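Local coordinates for imelysin-like protein (Psychrobacter arcticus, PDB 3PF0), which is of unknown function but belongs to the imelysin-like (peptidase M75) family and has been considered a putative metalloendopeptidase, at residues N126-Y131 and V164-P169; N130-E135 and H259-T264; L153-L158 and A192-G197. One frame throughout, in Å; residues are numbered along the deposited sequence.

After helices 48-84 and 92-112, interaction 1 starts on the short helix 125-129 and interaction 2 in the loop that follows it, the two sharing Asn130 and Tyr131. Interaction 1 closes a loop that holds helix 138-149 and brings the chain back at the beginning of helix 167-176. Interaction 3 starts inside that loop, at 153-158, and ends beyond it on helix 183-214, so the two cross; they also touch, Gln166 reaching the backbone of Leu158 and Leu196 packing on Ile129 and Ile168. Interaction 2 spans much further, to the 259-264 loop between helices 225-250 and 268-283, and interaction 3 lies nested within its span.

Interaction 1: N126-Y131 and V164-P169; sequences NLYINY and VVQGIP
At a helix-to-helix junction, the end of helix 125-129 meets the beginning of helix 167-176 through Ile129 and Ile168. Ile168 N donates to Ile129 O at 2.8 Å, nearly straight at the hydrogen (167°). Beside this bond Gly167 lies against the helix end, its CA 3.3 Å from Tyr128 O; with its positive phi and the carbonyls of Tyr128 and Ile129 so near, a CB would collide with both. Two residues beyond Gly167, Pro169 rests its CD against Asn130 OD1, while the amide's ND2 bonds Glu113. Further out Tyr131, CG anti to the backbone N (chi1 -160°), turns its ring under Val164 CG2, which sits centrally over one face, 3.5 Å from the ring centroid, a CH-pi contact. The amide of Gln166, whose NE2 is held by Ser162 O, stands almost perpendicular to the Tyr128 ring (87°) and meets its edge, NE2 lying 3.4 Å from CD1 of Tyr128. Two waters fill in the polar bonding: one donates to both Tyr128 O and Gln166 OE1, and another accepts from Tyr131 N at 2.8 Å. The junction thus combines a backbone bond to Ile129 O and bridging water at Tyr128 O with packing on both tyrosine rings.

Interaction 2: N130-E135 and H259-T264; sequences NYYPDE and HLPAAT
Tyr132 reaches from the loop after helix 125-129 to His259 and to Pro261, the second residue of a type II beta turn from Leu260 to Ala263. CB points toward the 259-264 loop and, with CG anti to the backbone N (chi1 -174°), the ring extends to it. CE1 comes first to the other side, 3.3 Å from His259 O, which lies at the ring edge near its plane. CZ is at a similar distance from that oxygen and also approaches Pro261 CD at 4.1 Å. The hydroxyl at the tip donates to His259 O at 2.7 Å, in the carbonyl plane, with a C=O...donor angle of 153°, and OH also lies 3.4 Å from Pro261 CD. Ala245 of helix 225-250 touches both Tyr132 and Pro261, so the two loops share a helical backing. A phenylalanine in place of Tyr132 would probably leave His259 O without its hydroxyl partner and open a small gap beside Pro261 CD. Asp134 adds a second link through its backbone, while its carboxylate is bound to the backbone N atoms of Leu138 and Val139 at the beginning of helix 138-149. A water accepts from Asp134 N at 2.8 Å and from His259 N at 3.1 Å, bridging the loops, and the imidazole edge faces Asp134 as well: His259 CD2 is 3.3 Å from Asp134 O, which lies in the ring plane.

Interaction 3: L153-L158 and A192-G197; sequences LTAEQL and ASSALG
This is a mostly apolar loop-to-helix contact: Ala155 and Leu158, from the connection between helices 138-149 and 167-176, lie against Ala192, Ser194 and Ala195 of helix 183-214. No hydrogen bond crosses it. The backbones come closest at Ala155 and Ala195, whose CA atoms are 4.9 Å apart, a spacing that the two alanine methyls permit. Ala155 CB points at the helix and meets Ser194 OG at 3.4 Å. That hydroxyl lies anti to the backbone N (chi1 173°), which swings it alongside the methyl. Ala195 CB answers from the helix side, set over the backbone of the loop 3.7 Å from Ala155 O. One turn further along the loop, Leu158 extends a single branch: its CD1 lies 3.6 Å from Ala192 N and 4.1 Å from Ala195 CB, bridging two residues that stand three apart on the helix. Leu146 of helix 138-149 also touches Leu158, whose carbonyl accepts a bond from Gln166 NE2.

The loop's shape is held locally. Residues 155-158 have helical backbone angles, and Thr154, just ahead of them, exchanges bonds with Gln157 in the reciprocal manner of a capping box: Thr154 N donates to Gln157 OE1 at 3.2 Å, and Gln157 N makes a weak bond to Thr154 OG1. CB of both Ala155 and Leu158, three residues apart, points toward the helix. The arrangement is that of a capping-box turn, a stretch with helical backbone angles, packed by its inward alanine and leucine on the long helix 183-214 of this all-helical protein.

Interaction 1: N126-Y131 and V164-P169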
loop_
_atom_site.group_PDB
_atom_site.type_symbol
_atom_site.label_atom_id
_atom_site.label_comp_id
_atom_site.label_asym_id
_atom_site.label_seq_id
_atom_site.Cartn_x
_atom_site.Cartn_y
_atom_site.Cartn_z
ATOM N N ASN A 126 3.398 -7.964 -7.169
ATOM C CA ASN A 126 2.999 -7.343 -5.885
ATOM C C ASN A 126 3.405 -8.209 -4.669
ATOM O O ASN A 126 3.732 -7.653 -3.621
ATOM C CB ASN A 126 1.487 -7.069 -5.847
ATOM C CG ASN A 126 0.614 -8.282 -6.086
ATOM O OD1 ASN A 126 0.984 -9.239 -6.762
ATOM N ND2 ASN A 126 -0.579 -8.257 -5.545
ATOM N N LEU A 127 3.390 -9.558 -4.811
ATOM C CA LEU A 127 3.806 -10.440 -3.722
ATOM C C LEU A 127 5.345 -10.465 -3.611
ATOM O O LEU A 127 5.869 -10.629 -2.513
ATOM C CB LEU A 127 3.210 -11.841 -3.858
ATOM C CG LEU A 127 1.686 -11.937 -3.592
ATOM C CD1 LEU A 127 1.165 -13.327 -3.878
ATOM C CD2 LEU A 127 1.307 -11.472 -2.156
ATOM N N TYR A 128 6.060 -10.204 -4.729
ATOM C CA TYR A 128 7.520 -10.065 -4.734
ATOM C C TYR A 128 7.886 -8.710 -4.158
ATOM O O TYR A 128 8.999 -8.542 -3.671
ATOM C CB TYR A 128 8.109 -10.228 -6.158
ATOM C CG TYR A 128 8.176 -11.667 -6.632
ATOM C CD1 TYR A 128 9.305 -12.448 -6.396
ATOM C CD2 TYR A 128 7.116 -12.242 -7.330
ATOM C CE1 TYR A 128 9.365 -13.780 -6.814
ATOM C CE2 TYR A 128 7.172 -13.569 -7.770
ATOM C CZ TYR A 128 8.297 -14.335 -7.503
ATOM O OH TYR A 128 8.355 -15.640 -7.921
ATOM N N ILE A 129 6.944 -7.743 -4.209
ATOM C CA ILE A 129 7.115 -6.387 -3.680
ATOM C C ILE A 129 6.730 -6.342 -2.182
ATOM O O ILE A 129 7.461 -5.753 -1.376
ATOM C CB ILE A 129 6.306 -5.353 -4.525
ATOM C CG1 ILE A 129 6.920 -5.201 -5.929
ATOM C CG2 ILE A 129 6.224 -3.986 -3.823
ATOM C CD1 ILE A 129 5.996 -4.617 -6.967
ATOM N N ASN A 130 5.570 -6.916 -1.824
ATOM C CA ASN A 130 5.094 -6.940 -0.442
ATOM C C ASN A 130 4.305 -8.221 -0.176
ATOM O O ASN A 130 3.093 -8.273 -0.415
ATOM C CB ASN A 130 4.252 -5.690 -0.116
ATOM C CG ASN A 130 3.928 -5.543 1.360
ATOM O OD1 ASN A 130 4.715 -5.903 2.231
ATOM N ND2 ASN A 130 2.760 -5.014 1.679
ATOM N N TYR A 131 5.005 -9.264 0.307
ATOM C CA TYR A 131 4.368 -10.545 0.600
ATOM C C TYR A 131 3.592 -10.400 1.906
ATOM O O TYR A 131 4.153 -10.519 2.995
ATOM C CB TYR A 131 5.377 -11.713 0.645
ATOM C CG TYR A 131 4.685 -13.045 0.464
ATOM C CD1 TYR A 131 4.053 -13.677 1.534
ATOM C CD2 TYR A 131 4.559 -13.619 -0.798
ATOM C CE1 TYR A 131 3.334 -14.858 1.355
ATOM C CE2 TYR A 131 3.866 -14.814 -0.984
ATOM C CZ TYR A 131 3.253 -15.429 0.093
ATOM O OH TYR A 131 2.572 -16.608 -0.104
ATOM N N VAL A 164 8.570 -14.566 -0.864
ATOM C CA VAL A 164 8.574 -14.605 0.593
ATOM C C VAL A 164 9.948 -14.147 1.195
ATOM O O VAL A 164 9.981 -13.679 2.333
ATOM C CB VAL A 164 8.169 -16.067 0.965
ATOM C CG1 VAL A 164 9.086 -16.739 1.985
ATOM C CG2 VAL A 164 6.711 -16.152 1.380
ATOM N N VAL A 165 11.055 -14.250 0.430
ATOM C CA VAL A 165 12.389 -13.921 0.939
ATOM C C VAL A 165 12.905 -12.576 0.386
ATOM O O VAL A 165 14.105 -12.297 0.464
ATOM C CB VAL A 165 13.398 -15.081 0.683
ATOM C CG1 VAL A 165 12.950 -16.353 1.383
ATOM C CG2 VAL A 165 13.621 -15.345 -0.804
ATOM N N GLN A 166 12.004 -11.732 -0.131
ATOM C CA GLN A 166 12.390 -10.447 -0.699
ATOM C C GLN A 166 11.281 -9.383 -0.532
ATOM O O GLN A 166 10.307 -9.598 0.196
ATOM C CB GLN A 166 12.771 -10.627 -2.184
ATOM C CG GLN A 166 11.667 -11.240 -3.033
ATOM C CD GLN A 166 12.155 -11.662 -4.389
ATOM O OE1 GLN A 166 12.502 -10.837 -5.242
ATOM N NE2 GLN A 166 12.125 -12.960 -4.637
ATOM N N GLY A 167 11.454 -8.252 -1.213
ATOM C CA GLY A 167 10.530 -7.124 -1.169
ATOM C C GLY A 167 10.588 -6.367 0.144
ATOM O O GLY A 167 11.534 -6.535 0.930
ATOM N N ILE A 168 9.552 -5.558 0.404
ATOM C CA ILE A 168 9.428 -4.759 1.631
ATOM C C ILE A 168 9.523 -5.651 2.914
ATOM O O ILE A 168 10.344 -5.298 3.762
ATOM C CB ILE A 168 8.154 -3.863 1.588
ATOM C CG1 ILE A 168 8.380 -2.722 0.573
ATOM C CG2 ILE A 168 7.787 -3.291 2.970
ATOM C CD1 ILE A 168 7.201 -2.249 -0.064
ATOM N N PRO A 169 8.797 -6.800 3.086
ATOM C CA PRO A 169 8.957 -7.574 4.336
ATOM C C PRO A 169 10.317 -8.280 4.462
ATOM O O PRO A 169 10.774 -8.500 5.587
ATOM C CB PRO A 169 7.819 -8.591 4.274
ATOM C CG PRO A 169 7.516 -8.743 2.822
ATOM C CD PRO A 169 7.749 -7.393 2.226
HETATM O O HOH W 1 7.650 -9.412 -0.541
HETATM O O HOH W 2 11.464 -8.264 -5.169
#

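Interaction 2: N130-E135 and H259-T264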
loop_
_atom_site.group_PDB
_atom_site.type_symbol
_atom_site.label_atom_id
_atom_site.label_comp_id
_atom_site.label_asym_id
_atom_site.label_seq_id
_atom_site.Cartn_x
_atom_site.Cartn_y
_atom_site.Cartn_z
ATOM N N ASN A 130 5.570 -6.916 -1.824
ATOM C CA ASN A 130 5.094 -6.940 -0.442
ATOM C C ASN A 130 4.305 -8.221 -0.176
ATOM O O ASN A 130 3.093 -8.273 -0.415
ATOM C CB ASN A 130 4.252 -5.690 -0.116
ATOM C CG ASN A 130 3.928 -5.543 1.360
ATOM O OD1 ASN A 130 4.715 -5.903 2.231
ATOM N ND2 ASN A 130 2.760 -5.014 1.679
ATOM N N TYR A 131 5.005 -9.264 0.307
ATOM C CA TYR A 131 4.368 -10.545 0.600
ATOM C C TYR A 131 3.592 -10.400 1.906
ATOM O O TYR A 131 4.153 -10.519 2.995
ATOM C CB TYR A 131 5.377 -11.713 0.645
ATOM C CG TYR A 131 4.685 -13.045 0.464
ATOM C CD1 TYR A 131 4.053 -13.677 1.534
ATOM C CD2 TYR A 131 4.559 -13.619 -0.798
ATOM C CE1 TYR A 131 3.334 -14.858 1.355
ATOM C CE2 TYR A 131 3.866 -14.814 -0.984
ATOM C CZ TYR A 131 3.253 -15.429 0.093
ATOM O OH TYR A 131 2.572 -16.608 -0.104
ATOM N N TYR A 132 2.302 -10.082 1.778
ATOM C CA TYR A 132 1.413 -9.814 2.911
ATOM C C TYR A 132 -0.044 -10.144 2.539
ATOM O O TYR A 132 -0.461 -9.798 1.445
ATOM C CB TYR A 132 1.532 -8.319 3.324
ATOM C CG TYR A 132 0.768 -7.952 4.577
ATOM C CD1 TYR A 132 1.350 -8.081 5.835
ATOM C CD2 TYR A 132 -0.549 -7.509 4.511
ATOM C CE1 TYR A 132 0.642 -7.780 6.993
ATOM C CE2 TYR A 132 -1.264 -7.195 5.663
ATOM C CZ TYR A 132 -0.664 -7.337 6.902
ATOM O OH TYR A 132 -1.361 -7.053 8.047
ATOM N N PRO A 133 -0.860 -10.757 3.415
ATOM C CA PRO A 133 -0.538 -11.288 4.759
ATOM C C PRO A 133 0.509 -12.414 4.719
ATOM O O PRO A 133 0.786 -12.981 3.665
ATOM C CB PRO A 133 -1.890 -11.838 5.253
ATOM C CG PRO A 133 -2.933 -11.174 4.397
ATOM C CD PRO A 133 -2.267 -11.019 3.061
ATOM N N ASP A 134 1.108 -12.715 5.867
ATOM C CA ASP A 134 2.061 -13.810 6.026
ATOM C C ASP A 134 1.672 -14.544 7.307
ATOM O O ASP A 134 2.410 -14.533 8.293
ATOM C CB ASP A 134 3.517 -13.310 6.033
ATOM C CG ASP A 134 4.575 -14.388 6.215
ATOM O OD1 ASP A 134 4.290 -15.568 5.896
ATOM O OD2 ASP A 134 5.686 -14.052 6.663
ATOM N N GLU A 135 0.486 -15.170 7.279
ATOM C CA GLU A 135 -0.120 -15.901 8.398
ATOM C C GLU A 135 0.770 -17.010 8.973
ATOM O O GLU A 135 0.646 -17.318 10.160
ATOM C CB GLU A 135 -1.462 -16.512 7.966
ATOM C CG GLU A 135 -2.593 -15.500 7.918
ATOM C CD GLU A 135 -3.837 -15.929 7.164
ATOM O OE1 GLU A 135 -4.275 -17.093 7.330
ATOM O OE2 GLU A 135 -4.398 -15.080 6.432
ATOM N N HIS A 259 -0.254 -10.978 11.088
ATOM C CA HIS A 259 0.480 -9.917 11.771
ATOM C C HIS A 259 0.104 -8.558 11.222
ATOM O O HIS A 259 -0.400 -8.453 10.103
ATOM C CB HIS A 259 2.004 -10.141 11.628
ATOM C CG HIS A 259 2.422 -11.566 11.821
ATOM N ND1 HIS A 259 2.747 -12.062 13.075
ATOM C CD2 HIS A 259 2.481 -12.579 10.919
ATOM C CE1 HIS A 259 3.013 -13.348 12.895
ATOM N NE2 HIS A 259 2.857 -13.710 11.617
ATOM N N LEU A 260 0.330 -7.516 12.022
ATOM C CA LEU A 260 0.111 -6.144 11.598
ATOM C C LEU A 260 1.121 -5.799 10.513
ATOM O O LEU A 260 2.227 -6.345 10.548
ATOM C CB LEU A 260 0.320 -5.195 12.789
ATOM C CG LEU A 260 -0.820 -4.977 13.753
ATOM C CD1 LEU A 260 -0.278 -4.620 15.081
ATOM C CD2 LEU A 260 -1.709 -3.846 13.300
ATOM N N PRO A 261 0.844 -4.870 9.581
ATOM C CA PRO A 261 1.912 -4.469 8.647
ATOM C C PRO A 261 3.052 -3.817 9.453
ATOM O O PRO A 261 2.776 -3.228 10.502
ATOM C CB PRO A 261 1.209 -3.502 7.691
ATOM C CG PRO A 261 0.046 -2.987 8.442
ATOM C CD PRO A 261 -0.382 -4.067 9.388
ATOM N N ALA A 262 4.327 -4.011 9.030
ATOM C CA ALA A 262 5.539 -3.520 9.715
ATOM C C ALA A 262 5.593 -3.969 11.201
ATOM O O ALA A 262 5.977 -3.188 12.081
ATOM C CB ALA A 262 5.652 -1.998 9.608
ATOM N N ALA A 263 5.239 -5.248 11.461
ATOM C CA ALA A 263 5.225 -5.843 12.797
ATOM C C ALA A 263 6.620 -5.911 13.425
ATOM O O ALA A 263 6.748 -5.647 14.620
ATOM C CB ALA A 263 4.617 -7.240 12.748
ATOM N N THR A 264 7.650 -6.294 12.639
ATOM C CA THR A 264 9.026 -6.430 13.133
ATOM C C THR A 264 9.609 -5.043 13.440
ATOM O O THR A 264 10.249 -4.869 14.476
ATOM C CB THR A 264 9.869 -7.211 12.116
ATOM O OG1 THR A 264 9.239 -8.471 11.872
ATOM C CG2 THR A 264 11.279 -7.452 12.603
HETATM O O HOH W 3 0.583 -11.126 8.155
#

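Interaction 3: L153-L158 and A192-G197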
loop_
_atom_site.group_PDB
_atom_site.type_symbol
_atom_site.label_atom_id
_atom_site.label_comp_id
_atom_site.label_asym_id
_atom_site.label_seq_id
_atom_site.Cartn_x
_atom_site.Cartn_y
_atom_site.Cartn_z
ATOM N N LEU A 153 24.936 -12.578 -2.785
ATOM C CA LEU A 153 23.667 -12.521 -3.498
ATOM C C LEU A 153 23.609 -11.309 -4.430
ATOM O O LEU A 153 24.095 -10.226 -4.086
ATOM C CB LEU A 153 22.524 -12.459 -2.463
ATOM C CG LEU A 153 21.079 -12.612 -2.956
ATOM C CD1 LEU A 153 20.824 -13.978 -3.592
ATOM C CD2 LEU A 153 20.118 -12.395 -1.816
ATOM N N THR A 154 23.044 -11.505 -5.622
ATOM C CA THR A 154 22.851 -10.417 -6.579
ATOM C C THR A 154 21.353 -10.156 -6.696
ATOM O O THR A 154 20.559 -11.049 -6.403
ATOM C CB THR A 154 23.475 -10.724 -7.949
ATOM O OG1 THR A 154 22.749 -11.792 -8.546
ATOM C CG2 THR A 154 24.966 -11.052 -7.878
ATOM N N ALA A 155 20.974 -8.945 -7.148
ATOM C CA ALA A 155 19.584 -8.549 -7.388
ATOM C C ALA A 155 18.882 -9.492 -8.370
ATOM O O ALA A 155 17.736 -9.868 -8.141
ATOM C CB ALA A 155 19.548 -7.140 -7.935
ATOM N N GLU A 156 19.583 -9.890 -9.455
ATOM C CA GLU A 156 19.048 -10.739 -10.528
ATOM C C GLU A 156 18.763 -12.152 -10.034
ATOM O O GLU A 156 17.803 -12.771 -10.483
ATOM C CB GLU A 156 20.002 -10.773 -11.736
ATOM C CG GLU A 156 20.289 -9.408 -12.353
ATOM C CD GLU A 156 21.266 -8.506 -11.614
ATOM O OE1 GLU A 156 22.050 -9.016 -10.780
ATOM O OE2 GLU A 156 21.219 -7.276 -11.845
ATOM N N GLN A 157 19.557 -12.637 -9.079
ATOM C CA GLN A 157 19.400 -13.973 -8.498
ATOM C C GLN A 157 18.092 -14.130 -7.727
ATOM O O GLN A 157 17.549 -15.228 -7.701
ATOM C CB GLN A 157 20.575 -14.291 -7.577
ATOM C CG GLN A 157 21.788 -14.833 -8.325
ATOM C CD GLN A 157 22.892 -15.229 -7.380
ATOM O OE1 GLN A 157 23.166 -14.566 -6.376
ATOM N NE2 GLN A 157 23.552 -16.324 -7.690
ATOM N N LEU A 158 17.576 -13.040 -7.133
ATOM C CA LEU A 158 16.323 -13.023 -6.367
ATOM C C LEU A 158 15.080 -13.318 -7.216
ATOM O O LEU A 158 14.087 -13.811 -6.665
ATOM C CB LEU A 158 16.150 -11.686 -5.671
ATOM C CG LEU A 158 17.014 -11.486 -4.436
ATOM C CD1 LEU A 158 16.999 -10.061 -4.018
ATOM C CD2 LEU A 158 16.543 -12.364 -3.273
ATOM N N ALA A 192 18.011 -6.926 -2.533
ATOM C CA ALA A 192 16.562 -6.848 -2.395
ATOM C C ALA A 192 16.022 -5.477 -2.755
ATOM O O ALA A 192 15.029 -5.418 -3.455
ATOM C CB ALA A 192 16.130 -7.254 -0.991
ATOM N N SER A 193 16.670 -4.379 -2.329
ATOM C CA SER A 193 16.210 -3.027 -2.670
ATOM C C SER A 193 16.389 -2.754 -4.193
ATOM O O SER A 193 15.502 -2.158 -4.819
ATOM C CB SER A 193 16.903 -1.971 -1.807
ATOM O OG SER A 193 18.314 -2.087 -1.849
ATOM N N SER A 194 17.465 -3.288 -4.802
ATOM C CA SER A 194 17.704 -3.187 -6.249
ATOM C C SER A 194 16.642 -3.969 -7.039
ATOM O O SER A 194 16.103 -3.441 -8.016
ATOM C CB SER A 194 19.093 -3.703 -6.608
ATOM O OG SER A 194 19.293 -3.775 -8.013
ATOM N N ALA A 195 16.339 -5.225 -6.618
ATOM C CA ALA A 195 15.322 -6.044 -7.283
ATOM C C ALA A 195 13.957 -5.380 -7.152
ATOM O O ALA A 195 13.192 -5.368 -8.111
ATOM C CB ALA A 195 15.297 -7.451 -6.700
ATOM N N LEU A 196 13.691 -4.763 -5.983
ATOM C CA LEU A 196 12.451 -4.041 -5.705
ATOM C C LEU A 196 12.329 -2.821 -6.628
ATOM O O LEU A 196 11.291 -2.655 -7.266
ATOM C CB LEU A 196 12.408 -3.631 -4.231
ATOM C CG LEU A 196 11.115 -3.060 -3.685
ATOM C CD1 LEU A 196 9.943 -3.939 -4.025
ATOM C CD2 LEU A 196 11.208 -2.934 -2.186
ATOM N N GLY A 197 13.405 -2.043 -6.745
ATOM C CA GLY A 197 13.482 -0.883 -7.635
ATOM C C GLY A 197 13.136 -1.204 -9.076
ATOM O O GLY A 197 12.315 -0.513 -9.686
#